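Long-range contacts in putative glucarate dehydratase (Pseudomonas fluorescens, PDB 4IT1), which probably catalyses the magnesium-dependent dehydration of D-glucarate to 5-dehydro-4-deoxy-D-glucarate, as a member of the mandelate racemase/muconate lactonizing enzyme family: residues Thr31-Arg36 with Asp409-Leu414; Arg53-Ile58 with Ser345-Ser350; Ile65-Ser70 with Phe140-Ala145; Glu380-Gly385 with Leu402-Asp407. One frame throughout, in Å; residues are numbered along the deposited sequence.

Contact 1: residues Thr31-Arg36 with Asp409-Leu414; sequences TPIAFR and DQLGKL
The carbonyl oxygen of Leu414 is gripped by two neighbouring donors of the strand. It accepts a hydrogen bond from Ala34 N, with Ala34 N to Leu414 O at 3.1 Å and an N-H...O angle of 156°, and it also receives a CA-H...O contact from Ile33, whose CA lies 3.4 Å from Leu414 O. The amide reaches the oxygen from above the carbonyl plane, 39° out of it; the strand passes across the helix, the two short axes making an angle of 78°. Helix 408-421 thus lends one of its carbonyls to a strand whose own pairing continues on strand 50-60, where Thr31, Ile33 and Phe35 make their backbone bonds.

Apolar side chains close in around this point. Leu414 turns a methyl to the Ala34 carbonyl, placing CD2 3.4 Å from Ala34 O, while its CB packs 4.0 Å from Ile33 CB. The same Ala34 oxygen is taken up by Gln417 NE2, so both polar atoms of the Ala34 backbone are held by the helix. One turn earlier, Leu411 CD1 and Thr31 CG2 meet tip to tip at 3.8 Å. Thr31 can do this because its methyl is anti to the backbone N, which turns CG2 outward to the leucine and leaves OG1 beside that N. The result is a helix laid across the edge strand of the three-stranded antiparallel sheet that belongs to the N-terminal capping domain of the enolase superfamily fold.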
loop_
_atom_site.group_PDB
_atom_site.type_symbol
_atom_site.label_atom_id
_atom_site.label_comp_id
_atom_site.label_asym_id
_atom_site.label_seq_id
_atom_site.Cartn_x
_atom_site.Cartn_y
_atom_site.Cartn_z
ATOM N N THR A 31 23.518 4.656 -17.031
ATOM C CA THR A 31 24.878 4.222 -17.295
ATOM C C THR A 31 25.024 2.707 -17.136
ATOM O O THR A 31 24.975 2.191 -16.021
ATOM C CB THR A 31 25.883 4.970 -16.381
ATOM O OG1 THR A 31 25.753 6.385 -16.585
ATOM C CG2 THR A 31 27.318 4.546 -16.665
ATOM N N PRO A 32 25.187 1.988 -18.261
ATOM C CA PRO A 32 25.398 0.534 -18.230
ATOM C C PRO A 32 26.779 0.127 -17.721
ATOM O O PRO A 32 27.758 0.818 -17.989
ATOM C CB PRO A 32 25.225 0.119 -19.693
ATOM C CG PRO A 32 25.395 1.368 -20.490
ATOM C CD PRO A 32 24.920 2.487 -19.621
ATOM N N ILE A 33 26.847 -0.995 -17.005
ATOM C CA ILE A 33 28.104 -1.491 -16.413
ATOM C C ILE A 33 28.199 -3.017 -16.389
ATOM O O ILE A 33 27.192 -3.721 -16.514
ATOM C CB ILE A 33 28.318 -0.993 -14.955
ATOM C CG1 ILE A 33 27.156 -1.421 -14.050
ATOM C CG2 ILE A 33 28.525 0.519 -14.898
ATOM C CD1 ILE A 33 27.597 -1.886 -12.682
ATOM N N ALA A 34 29.409 -3.531 -16.198
ATOM C CA ALA A 34 29.589 -4.969 -16.038
ATOM C C ALA A 34 30.617 -5.275 -14.969
ATOM O O ALA A 34 31.608 -4.560 -14.828
ATOM C CB ALA A 34 29.985 -5.619 -17.356
ATOM N N PHE A 35 30.382 -6.347 -14.226
ATOM C CA PHE A 35 31.286 -6.730 -13.156
ATOM C C PHE A 35 31.576 -8.215 -13.200
ATOM O O PHE A 35 30.740 -9.007 -13.646
ATOM C CB PHE A 35 30.736 -6.317 -11.781
ATOM C CG PHE A 35 29.253 -6.543 -11.615
ATOM C CD1 PHE A 35 28.752 -7.809 -11.312
ATOM C CD2 PHE A 35 28.359 -5.481 -11.743
ATOM C CE1 PHE A 35 27.387 -8.014 -11.152
ATOM C CE2 PHE A 35 26.997 -5.678 -11.583
ATOM C CZ PHE A 35 26.511 -6.948 -11.285
ATOM N N ARG A 36 32.769 -8.585 -12.752
ATOM C CA ARG A 36 33.173 -9.986 -12.729
ATOM C C ARG A 36 32.148 -10.804 -11.952
ATOM O O ARG A 36 31.690 -10.402 -10.874
ATOM C CB ARG A 36 34.585 -10.160 -12.149
ATOM C CG ARG A 36 35.623 -9.225 -12.765
ATOM C CD ARG A 36 37.051 -9.760 -12.684
ATOM N NE ARG A 36 37.528 -10.055 -11.330
ATOM C CZ ARG A 36 37.823 -9.142 -10.405
ATOM N NH1 ARG A 36 37.667 -7.846 -10.651
ATOM N NH2 ARG A 36 38.263 -9.532 -9.214
ATOM N N ASP A 409 34.757 7.756 -11.020
ATOM C CA ASP A 409 35.923 7.061 -11.568
ATOM C C ASP A 409 35.661 5.565 -11.692
ATOM O O ASP A 409 35.898 4.978 -12.748
ATOM C CB ASP A 409 37.171 7.310 -10.710
ATOM C CG ASP A 409 37.712 8.727 -10.849
ATOM O OD1 ASP A 409 37.040 9.592 -11.460
ATOM O OD2 ASP A 409 38.825 8.975 -10.338
ATOM N N GLN A 410 35.174 4.957 -10.609
ATOM C CA GLN A 410 34.768 3.552 -10.619
ATOM C C GLN A 410 33.628 3.323 -11.608
ATOM O O GLN A 410 33.577 2.281 -12.265
ATOM C CB GLN A 410 34.352 3.100 -9.221
ATOM C CG GLN A 410 35.506 2.721 -8.305
ATOM C CD GLN A 410 36.136 1.382 -8.644
ATOM O OE1 GLN A 410 37.341 1.299 -8.876
ATOM N NE2 GLN A 410 35.327 0.325 -8.670
ATOM N N LEU A 411 32.729 4.308 -11.713
ATOM C CA LEU A 411 31.622 4.282 -12.671
ATOM C C LEU A 411 32.122 4.159 -14.110
ATOM O O LEU A 411 31.803 3.184 -14.799
ATOM C CB LEU A 411 30.736 5.526 -12.519
ATOM C CG LEU A 411 29.508 5.617 -13.438
ATOM C CD1 LEU A 411 28.441 4.608 -13.029
ATOM C CD2 LEU A 411 28.934 7.027 -13.468
ATOM N N GLY A 412 32.899 5.149 -14.555
ATOM C CA GLY A 412 33.531 5.129 -15.874
ATOM C C GLY A 412 34.261 3.827 -16.173
ATOM O O GLY A 412 34.201 3.318 -17.297
ATOM N N LYS A 413 34.930 3.280 -15.161
ATOM C CA LYS A 413 35.719 2.055 -15.310
ATOM C C LYS A 413 34.854 0.834 -15.631
ATOM O O LYS A 413 35.167 0.071 -16.551
ATOM C CB LYS A 413 36.549 1.781 -14.051
ATOM C CG LYS A 413 37.565 0.656 -14.209
ATOM C CD LYS A 413 38.342 0.390 -12.929
ATOM C CE LYS A 413 37.500 -0.359 -11.906
ATOM N NZ LYS A 413 38.276 -0.688 -10.679
ATOM N N LEU A 414 33.779 0.653 -14.868
ATOM C CA LEU A 414 32.892 -0.493 -15.057
ATOM C C LEU A 414 31.959 -0.334 -16.273
ATOM O O LEU A 414 31.481 -1.325 -16.822
ATOM C CB LEU A 414 32.133 -0.832 -13.762
ATOM C CG LEU A 414 32.977 -1.357 -12.584
ATOM C CD1 LEU A 414 32.126 -1.545 -11.335
ATOM C CD2 LEU A 414 33.737 -2.642 -12.908
#

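Contact 2: residues Arg53-Ile58 with Ser345-Ser350; sequences RSIIEI and SHLGIS
Arg53 and His346 run side by side and point the same way, with the guanidinium and imidazole planes 62° apart, so the two flat groups do not stack. Instead His346 CB sits over one face of the guanidinium, 3.8 Å from Arg53 NH2 and offset toward its rim, while Ser350 OG comes to the edge near the plane, 3.3 Å from the same NH2. A bend at chi2 (83°) folds the arginine chain toward residues 345-350, and Arg53 NH1 ends 2.8 Å from Ser345 O at an angle too poor for a hydrogen bond. The strongest polar partner is Glu69, which makes a salt bridge with Arg53 NE; Ser350 OG in turn bonds to His317 NE2 and His346 NE2 to Thr370 OG1. Further along the strand, Ile55 and Ile349 cross obliquely, with Ile55 CG2 4.0 Å from Ile349 CD1, and Ile55 CD1 also packs near Leu347 CD1. A methionine in place of Arg53 would probably leave the buried Glu69 carboxylate without its positive mate. Chemically, the contact buries a charged arginine between sheet and barrel, and the Glu69 carboxylate probably offsets that charge.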
loop_
_atom_site.group_PDB
_atom_site.type_symbol
_atom_site.label_atom_id
_atom_site.label_comp_id
_atom_site.label_asym_id
_atom_site.label_seq_id
_atom_site.Cartn_x
_atom_site.Cartn_y
_atom_site.Cartn_z
ATOM N N ARG A 53 24.240 -4.516 -15.489
ATOM C CA ARG A 53 23.508 -3.687 -14.538
ATOM C C ARG A 53 23.483 -2.275 -15.087
ATOM O O ARG A 53 24.346 -1.911 -15.877
ATOM C CB ARG A 53 24.211 -3.691 -13.171
ATOM C CG ARG A 53 23.299 -3.443 -11.978
ATOM C CD ARG A 53 22.597 -4.719 -11.524
ATOM N NE ARG A 53 21.525 -4.428 -10.572
ATOM C CZ ARG A 53 20.559 -5.277 -10.234
ATOM N NH1 ARG A 53 20.509 -6.490 -10.769
ATOM N NH2 ARG A 53 19.634 -4.906 -9.359
ATOM N N SER A 54 22.496 -1.486 -14.682
ATOM C CA SER A 54 22.439 -0.084 -15.074
ATOM C C SER A 54 22.331 0.828 -13.851
ATOM O O SER A 54 21.631 0.508 -12.885
ATOM C CB SER A 54 21.278 0.167 -16.026
ATOM O OG SER A 54 20.047 -0.067 -15.373
ATOM N N ILE A 55 23.033 1.958 -13.912
ATOM C CA ILE A 55 23.100 2.920 -12.817
ATOM C C ILE A 55 22.409 4.212 -13.243
ATOM O O ILE A 55 22.701 4.766 -14.304
ATOM C CB ILE A 55 24.563 3.210 -12.419
ATOM C CG1 ILE A 55 25.375 1.907 -12.308
ATOM C CG2 ILE A 55 24.635 4.036 -11.134
ATOM C CD1 ILE A 55 25.056 1.039 -11.108
ATOM N N ILE A 56 21.480 4.677 -12.412
ATOM C CA ILE A 56 20.700 5.878 -12.697
ATOM C C ILE A 56 21.141 7.046 -11.803
ATOM O O ILE A 56 21.250 6.901 -10.587
ATOM C CB ILE A 56 19.183 5.623 -12.513
ATOM C CG1 ILE A 56 18.679 4.525 -13.461
ATOM C CG2 ILE A 56 18.383 6.894 -12.751
ATOM C CD1 ILE A 56 18.906 3.109 -12.969
ATOM N N GLU A 57 21.403 8.195 -12.424
ATOM C CA GLU A 57 21.678 9.444 -11.712
ATOM C C GLU A 57 20.588 10.458 -12.017
ATOM O O GLU A 57 20.271 10.704 -13.177
ATOM C CB GLU A 57 23.017 10.035 -12.149
ATOM C CG GLU A 57 24.081 10.109 -11.068
ATOM C CD GLU A 57 25.226 11.054 -11.423
ATOM O OE1 GLU A 57 26.069 11.313 -10.540
ATOM O OE2 GLU A 57 25.289 11.544 -12.574
ATOM N N ILE A 58 20.012 11.036 -10.971
ATOM C CA ILE A 58 19.072 12.140 -11.126
ATOM C C ILE A 58 19.666 13.376 -10.451
ATOM O O ILE A 58 20.370 13.263 -9.448
ATOM C CB ILE A 58 17.687 11.810 -10.521
ATOM C CG1 ILE A 58 17.140 10.494 -11.090
ATOM C CG2 ILE A 58 16.698 12.955 -10.726
ATOM C CD1 ILE A 58 16.784 10.526 -12.562
ATOM N N SER A 345 22.437 -10.394 -8.191
ATOM C CA SER A 345 23.435 -9.742 -9.061
ATOM C C SER A 345 23.318 -8.220 -9.051
ATOM O O SER A 345 22.980 -7.594 -10.060
ATOM C CB SER A 345 23.373 -10.294 -10.493
ATOM O OG SER A 345 23.986 -11.571 -10.559
ATOM N N HIS A 346 23.603 -7.641 -7.888
ATOM C CA HIS A 346 23.353 -6.228 -7.636
ATOM C C HIS A 346 24.534 -5.583 -6.915
ATOM O O HIS A 346 25.423 -6.271 -6.399
ATOM C CB HIS A 346 22.094 -6.076 -6.779
ATOM C CG HIS A 346 22.236 -6.669 -5.413
ATOM N ND1 HIS A 346 22.531 -5.910 -4.302
ATOM C CD2 HIS A 346 22.170 -7.953 -4.986
ATOM C CE1 HIS A 346 22.620 -6.699 -3.247
ATOM N NE2 HIS A 346 22.406 -7.943 -3.634
ATOM N N LEU A 347 24.523 -4.257 -6.876
ATOM C CA LEU A 347 25.517 -3.507 -6.131
ATOM C C LEU A 347 24.898 -2.814 -4.917
ATOM O O LEU A 347 23.714 -3.011 -4.605
ATOM C CB LEU A 347 26.231 -2.502 -7.039
ATOM C CG LEU A 347 27.029 -3.083 -8.216
ATOM C CD1 LEU A 347 27.603 -1.955 -9.057
ATOM C CD2 LEU A 347 28.135 -4.035 -7.774
ATOM N N GLY A 348 25.714 -2.005 -4.250
ATOM C CA GLY A 348 25.350 -1.348 -3.003
ATOM C C GLY A 348 24.094 -0.505 -3.036
ATOM O O GLY A 348 23.365 -0.454 -2.041
ATOM N N ILE A 349 23.848 0.163 -4.167
ATOM C CA ILE A 349 22.649 0.985 -4.335
ATOM C C ILE A 349 21.391 0.134 -4.111
ATOM O O ILE A 349 20.554 0.450 -3.255
ATOM C CB ILE A 349 22.586 1.669 -5.722
ATOM C CG1 ILE A 349 23.800 2.583 -5.933
ATOM C CG2 ILE A 349 21.278 2.439 -5.878
ATOM C CD1 ILE A 349 23.826 3.308 -7.266
ATOM N N SER A 350 21.275 -0.951 -4.871
ATOM C CA SER A 350 20.165 -1.883 -4.706
ATOM C C SER A 350 20.069 -2.361 -3.260
ATOM O O SER A 350 18.983 -2.366 -2.670
ATOM C CB SER A 350 20.309 -3.076 -5.659
ATOM O OG SER A 350 19.957 -2.709 -6.982
#

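Contact 3: residues Ile65-Ser70 with Phe140-Ala145; sequences IGLGES and FLDLQA
With CG anti to the backbone N (chi1 -175°), Asp142 swings its carboxylate off the helix toward the strand and brings OD2 to Leu67 N, while Leu67, with CG anti to its own carbonyl carbon (chi1 -56°), runs alongside the aspartate in the same direction. The resulting hydrogen bond measures 2.7 Å from Leu67 N to Asp142 OD2, with an angle of 153° at the hydrogen, and it uses the anti lone pair of OD2, the one turned away from OD1. The aliphatic start of Leu67 flanks the acceptor, its CB lying 3.7 Å from Asp142 OD2. The other oxygen, OD1, accepts the amide of Leu402, so a single buried carboxylate joins the strand to a loop of the barrel domain. An alanine at Asp142 is likely to leave both the Leu67 and Leu402 amides without an acceptor.

The backbones pack closely here. Gly66 CA is 3.4 Å from Asp142 OD2 and 3.8 Å from Leu143 N; a side chain on Gly66 would point at the helix and collide with Leu143 N, consistent with a glycine at this position. Leu143 then covers the start of the strand, with CD2 4.1 Å from Ile65 N. Helix 128-148 runs nearly antiparallel to strand 65-70, their axes 5.8 Å apart at closest. On its other edge the strand pairs with strand 50-60, through Gly66 with Ile58 and Gly68 with Ile56, and on the helix, Phe140 and Leu141 lean on Leu95 of helix 95-107.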
loop_
_atom_site.group_PDB
_atom_site.type_symbol
_atom_site.label_atom_id
_atom_site.label_comp_id
_atom_site.label_asym_id
_atom_site.label_seq_id
_atom_site.Cartn_x
_atom_site.Cartn_y
_atom_site.Cartn_z
ATOM N N ILE A 65 21.036 15.166 -5.550
ATOM C CA ILE A 65 21.250 13.997 -6.414
ATOM C C ILE A 65 20.587 12.712 -5.878
ATOM O O ILE A 65 20.891 12.257 -4.765
ATOM C CB ILE A 65 22.762 13.752 -6.671
ATOM C CG1 ILE A 65 23.365 14.892 -7.504
ATOM C CG2 ILE A 65 22.993 12.415 -7.370
ATOM C CD1 ILE A 65 24.884 14.936 -7.508
ATOM N N GLY A 66 19.688 12.142 -6.686
ATOM C CA GLY A 66 19.050 10.850 -6.397
ATOM C C GLY A 66 19.612 9.716 -7.244
ATOM O O GLY A 66 19.817 9.877 -8.446
ATOM N N LEU A 67 19.854 8.567 -6.614
ATOM C CA LEU A 67 20.495 7.423 -7.270
ATOM C C LEU A 67 19.564 6.223 -7.505
ATOM O O LEU A 67 18.600 6.015 -6.764
ATOM C CB LEU A 67 21.717 6.958 -6.467
ATOM C CG LEU A 67 22.844 7.941 -6.145
ATOM C CD1 LEU A 67 23.940 7.201 -5.397
ATOM C CD2 LEU A 67 23.405 8.597 -7.401
ATOM N N GLY A 68 19.885 5.433 -8.535
ATOM C CA GLY A 68 19.160 4.203 -8.877
ATOM C C GLY A 68 20.049 3.090 -9.424
ATOM O O GLY A 68 21.137 3.343 -9.943
ATOM N N GLU A 69 19.582 1.852 -9.290
ATOM C CA GLU A 69 20.256 0.680 -9.844
ATOM C C GLU A 69 19.187 -0.269 -10.392
ATOM O O GLU A 69 18.164 -0.498 -9.740
ATOM C CB GLU A 69 21.090 -0.018 -8.772
ATOM C CG GLU A 69 22.052 -1.066 -9.293
ATOM C CD GLU A 69 22.707 -1.881 -8.191
ATOM O OE1 GLU A 69 22.957 -1.343 -7.089
ATOM O OE2 GLU A 69 22.989 -3.073 -8.434
ATOM N N SER A 70 19.414 -0.810 -11.590
ATOM C CA SER A 70 18.433 -1.700 -12.220
ATOM C C SER A 70 19.048 -2.767 -13.127
ATOM O O SER A 70 20.227 -3.098 -12.999
ATOM C CB SER A 70 17.383 -0.894 -12.984
ATOM O OG SER A 70 16.249 -1.698 -13.242
ATOM N N PHE A 140 13.938 8.913 -7.629
ATOM C CA PHE A 140 12.989 9.969 -7.261
ATOM C C PHE A 140 12.812 10.112 -5.745
ATOM O O PHE A 140 12.645 11.222 -5.238
ATOM C CB PHE A 140 11.618 9.676 -7.860
ATOM C CG PHE A 140 11.392 10.262 -9.220
ATOM C CD1 PHE A 140 12.233 9.955 -10.286
ATOM C CD2 PHE A 140 10.292 11.083 -9.451
ATOM C CE1 PHE A 140 11.994 10.483 -11.549
ATOM C CE2 PHE A 140 10.050 11.615 -10.709
ATOM C CZ PHE A 140 10.898 11.308 -11.760
ATOM N N LEU A 141 12.816 8.986 -5.032
ATOM C CA LEU A 141 12.656 8.999 -3.576
ATOM C C LEU A 141 13.965 9.332 -2.879
ATOM O O LEU A 141 13.973 10.096 -1.912
ATOM C CB LEU A 141 12.082 7.677 -3.057
ATOM C CG LEU A 141 10.607 7.388 -3.373
ATOM C CD1 LEU A 141 10.264 5.935 -3.079
ATOM C CD2 LEU A 141 9.670 8.323 -2.624
ATOM N N ASP A 142 15.066 8.765 -3.375
ATOM C CA ASP A 142 16.400 9.126 -2.901
ATOM C C ASP A 142 16.630 10.622 -3.065
ATOM O O ASP A 142 17.291 11.244 -2.236
ATOM C CB ASP A 142 17.486 8.352 -3.641
ATOM C CG ASP A 142 18.878 8.616 -3.080
ATOM O OD1 ASP A 142 19.027 8.671 -1.841
ATOM O OD2 ASP A 142 19.828 8.764 -3.877
ATOM N N LEU A 143 16.064 11.191 -4.128
ATOM C CA LEU A 143 16.131 12.624 -4.362
ATOM C C LEU A 143 15.408 13.365 -3.246
ATOM O O LEU A 143 16.006 14.200 -2.562
ATOM C CB LEU A 143 15.497 12.990 -5.707
ATOM C CG LEU A 143 16.017 14.190 -6.507
ATOM C CD1 LEU A 143 14.840 14.998 -7.026
ATOM C CD2 LEU A 143 16.955 15.095 -5.721
ATOM N N GLN A 144 14.122 13.052 -3.079
ATOM C CA GLN A 144 13.274 13.649 -2.045
ATOM C C GLN A 144 13.950 13.627 -0.679
ATOM O O GLN A 144 13.905 14.609 0.056
ATOM C CB GLN A 144 11.942 12.907 -1.957
ATOM C CG GLN A 144 11.044 13.056 -3.172
ATOM C CD GLN A 144 9.733 12.299 -3.037
ATOM O OE1 GLN A 144 9.262 12.041 -1.930
ATOM N NE2 GLN A 144 9.131 11.953 -4.170
ATOM N N ALA A 145 14.585 12.500 -0.364
ATOM C CA ALA A 145 15.229 12.274 0.925
ATOM C C ALA A 145 16.468 13.143 1.144
ATOM O O ALA A 145 16.726 13.579 2.270
ATOM C CB ALA A 145 15.574 10.806 1.084
#

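Contact 4: residues Glu380-Gly385 with Leu402-Asp407; sequences EVIKGG and LGLELD
Two backbone hydrogen bonds hold the two segments together: Asp407 N to Val381 O at 2.9 Å, and Lys383 N to Glu405 O at 3.0 Å. They differ in approach. Asp407 N comes from above the carbonyl plane, 44° out of it, whereas Lys383 N arrives nearly along the C=O axis, with a C=O...N angle of 166°. Both acceptors also take CA-H...O contacts, Leu406 CA to Val381 O and Ile382 CA to Glu405 O. Together the bonds make a single beta bridge between Ile382 and Leu406, Ile382 also being the first residue of a type II beta turn that ends at Gly385. The bridge ties two loops of the barrel domain beside the start of helix 408-421, where Asp407 is the N-cap and its OD1 makes weak bonds to Asp409 N and Gln410 N. Around it, Val381 and Leu406 lie side by side pointing the same way, with Val381 CG2 3.9 Å from Leu406 CD2, and both reach Ile55 of strand 50-60. Ile382 and Leu404 meet at an angle through their ends, CD1 to CD2 at 3.9 Å. At the exposed side, Lys383 NZ stands 4.5 Å from Glu405 OE1, opposite charges too far apart for a salt bridge.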
loop_
_atom_site.group_PDB
_atom_site.type_symbol
_atom_site.label_atom_id
_atom_site.label_comp_id
_atom_site.label_asym_id
_atom_site.label_seq_id
_atom_site.Cartn_x
_atom_site.Cartn_y
_atom_site.Cartn_z
ATOM N N GLU A 380 32.826 -1.734 -7.202
ATOM C CA GLU A 380 31.635 -0.988 -6.796
ATOM C C GLU A 380 31.608 0.363 -7.501
ATOM O O GLU A 380 32.625 0.800 -8.034
ATOM C CB GLU A 380 31.627 -0.777 -5.278
ATOM C CG GLU A 380 30.706 -1.711 -4.507
ATOM C CD GLU A 380 29.229 -1.342 -4.620
ATOM O OE1 GLU A 380 28.391 -2.141 -4.154
ATOM O OE2 GLU A 380 28.892 -0.264 -5.166
ATOM N N VAL A 381 30.454 1.022 -7.505
ATOM C CA VAL A 381 30.345 2.366 -8.083
ATOM C C VAL A 381 30.130 3.444 -7.016
ATOM O O VAL A 381 29.732 4.577 -7.323
ATOM C CB VAL A 381 29.230 2.462 -9.150
ATOM C CG1 VAL A 381 29.560 1.579 -10.345
ATOM C CG2 VAL A 381 27.870 2.110 -8.557
ATOM N N ILE A 382 30.394 3.082 -5.762
ATOM C CA ILE A 382 30.218 4.010 -4.642
ATOM C C ILE A 382 31.529 4.280 -3.901
ATOM O O ILE A 382 32.402 3.406 -3.820
ATOM C CB ILE A 382 29.124 3.538 -3.650
ATOM C CG1 ILE A 382 29.400 2.109 -3.169
ATOM C CG2 ILE A 382 27.740 3.657 -4.280
ATOM C CD1 ILE A 382 28.538 1.663 -2.013
ATOM N N LYS A 383 31.655 5.497 -3.372
ATOM C CA LYS A 383 32.789 5.869 -2.529
ATOM C C LYS A 383 32.854 4.961 -1.303
ATOM O O LYS A 383 31.828 4.675 -0.679
ATOM C CB LYS A 383 32.685 7.334 -2.098
ATOM C CG LYS A 383 32.971 8.332 -3.206
ATOM C CD LYS A 383 33.311 9.701 -2.638
ATOM C CE LYS A 383 33.672 10.684 -3.740
ATOM N NZ LYS A 383 32.526 10.943 -4.656
ATOM N N GLY A 384 34.058 4.494 -0.984
ATOM C CA GLY A 384 34.268 3.593 0.143
ATOM C C GLY A 384 34.358 2.145 -0.290
ATOM O O GLY A 384 34.837 1.288 0.462
ATOM N N GLY A 385 33.905 1.874 -1.512
ATOM C CA GLY A 385 33.861 0.511 -2.040
ATOM C C GLY A 385 32.697 -0.262 -1.450
ATOM O O GLY A 385 31.608 0.295 -1.257
ATOM N N LEU A 402 19.614 7.374 0.555
ATOM C CA LEU A 402 20.314 6.097 0.663
ATOM C C LEU A 402 21.644 6.234 1.410
ATOM O O LEU A 402 22.230 5.230 1.830
ATOM C CB LEU A 402 20.553 5.496 -0.730
ATOM C CG LEU A 402 19.338 5.060 -1.557
ATOM C CD1 LEU A 402 19.742 4.813 -3.000
ATOM C CD2 LEU A 402 18.676 3.822 -0.967
ATOM N N GLY A 403 22.114 7.474 1.565
ATOM C CA GLY A 403 23.403 7.756 2.202
ATOM C C GLY A 403 24.578 7.221 1.403
ATOM O O GLY A 403 25.515 6.644 1.962
ATOM N N LEU A 404 24.519 7.406 0.087
ATOM C CA LEU A 404 25.534 6.883 -0.814
ATOM C C LEU A 404 25.920 7.907 -1.882
ATOM O O LEU A 404 25.087 8.710 -2.329
ATOM C CB LEU A 404 25.039 5.599 -1.486
ATOM C CG LEU A 404 24.744 4.335 -0.674
ATOM C CD1 LEU A 404 24.108 3.300 -1.588
ATOM C CD2 LEU A 404 25.994 3.769 -0.013
ATOM N N GLU A 405 27.189 7.870 -2.287
ATOM C CA GLU A 405 27.690 8.776 -3.322
ATOM C C GLU A 405 28.430 8.035 -4.437
ATOM O O GLU A 405 29.235 7.136 -4.173
ATOM C CB GLU A 405 28.563 9.880 -2.706
ATOM C CG GLU A 405 27.750 10.984 -2.033
ATOM C CD GLU A 405 28.592 11.989 -1.267
ATOM O OE1 GLU A 405 29.822 11.803 -1.154
ATOM O OE2 GLU A 405 28.011 12.976 -0.768
ATOM N N LEU A 406 28.138 8.420 -5.678
ATOM C CA LEU A 406 28.752 7.801 -6.854
ATOM C C LEU A 406 30.227 8.133 -7.000
ATOM O O LEU A 406 30.606 9.303 -7.078
ATOM C CB LEU A 406 28.024 8.220 -8.135
ATOM C CG LEU A 406 26.862 7.372 -8.651
ATOM C CD1 LEU A 406 26.422 7.916 -9.998
ATOM C CD2 LEU A 406 27.240 5.903 -8.779
ATOM N N ASP A 407 31.052 7.092 -7.033
ATOM C CA ASP A 407 32.449 7.217 -7.423
ATOM C C ASP A 407 32.499 7.226 -8.955
ATOM O O ASP A 407 32.506 6.165 -9.592
ATOM C CB ASP A 407 33.266 6.056 -6.839
ATOM C CG ASP A 407 34.771 6.211 -7.054
ATOM O OD1 ASP A 407 35.200 7.011 -7.914
ATOM O OD2 ASP A 407 35.533 5.511 -6.354
#

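How the contacts relate
Contacts 1, 2 and 3 follow one antiparallel sheet of the N-terminal domain: strand 25-36 carries contact 1, the central strand 50-60 contact 2, and strand 65-70 contact 3. The centre of contact 2 lies about 10 Å from those of contacts 1, 3 and 4; the centres of contacts 1 and 3 are about 19 Å apart. Contact 4, within the C-terminal barrel domain, touches all three others. Along the chain, the span bridged by contact 1 encloses the rest; contact 3 falls within that of contact 2, and contact 4 follows. In contacts 1 and 2 a late segment returns to the early sheet, while contact 3 stays within the N-terminal domain; contact 2 alone lies near the predicted active-site residues.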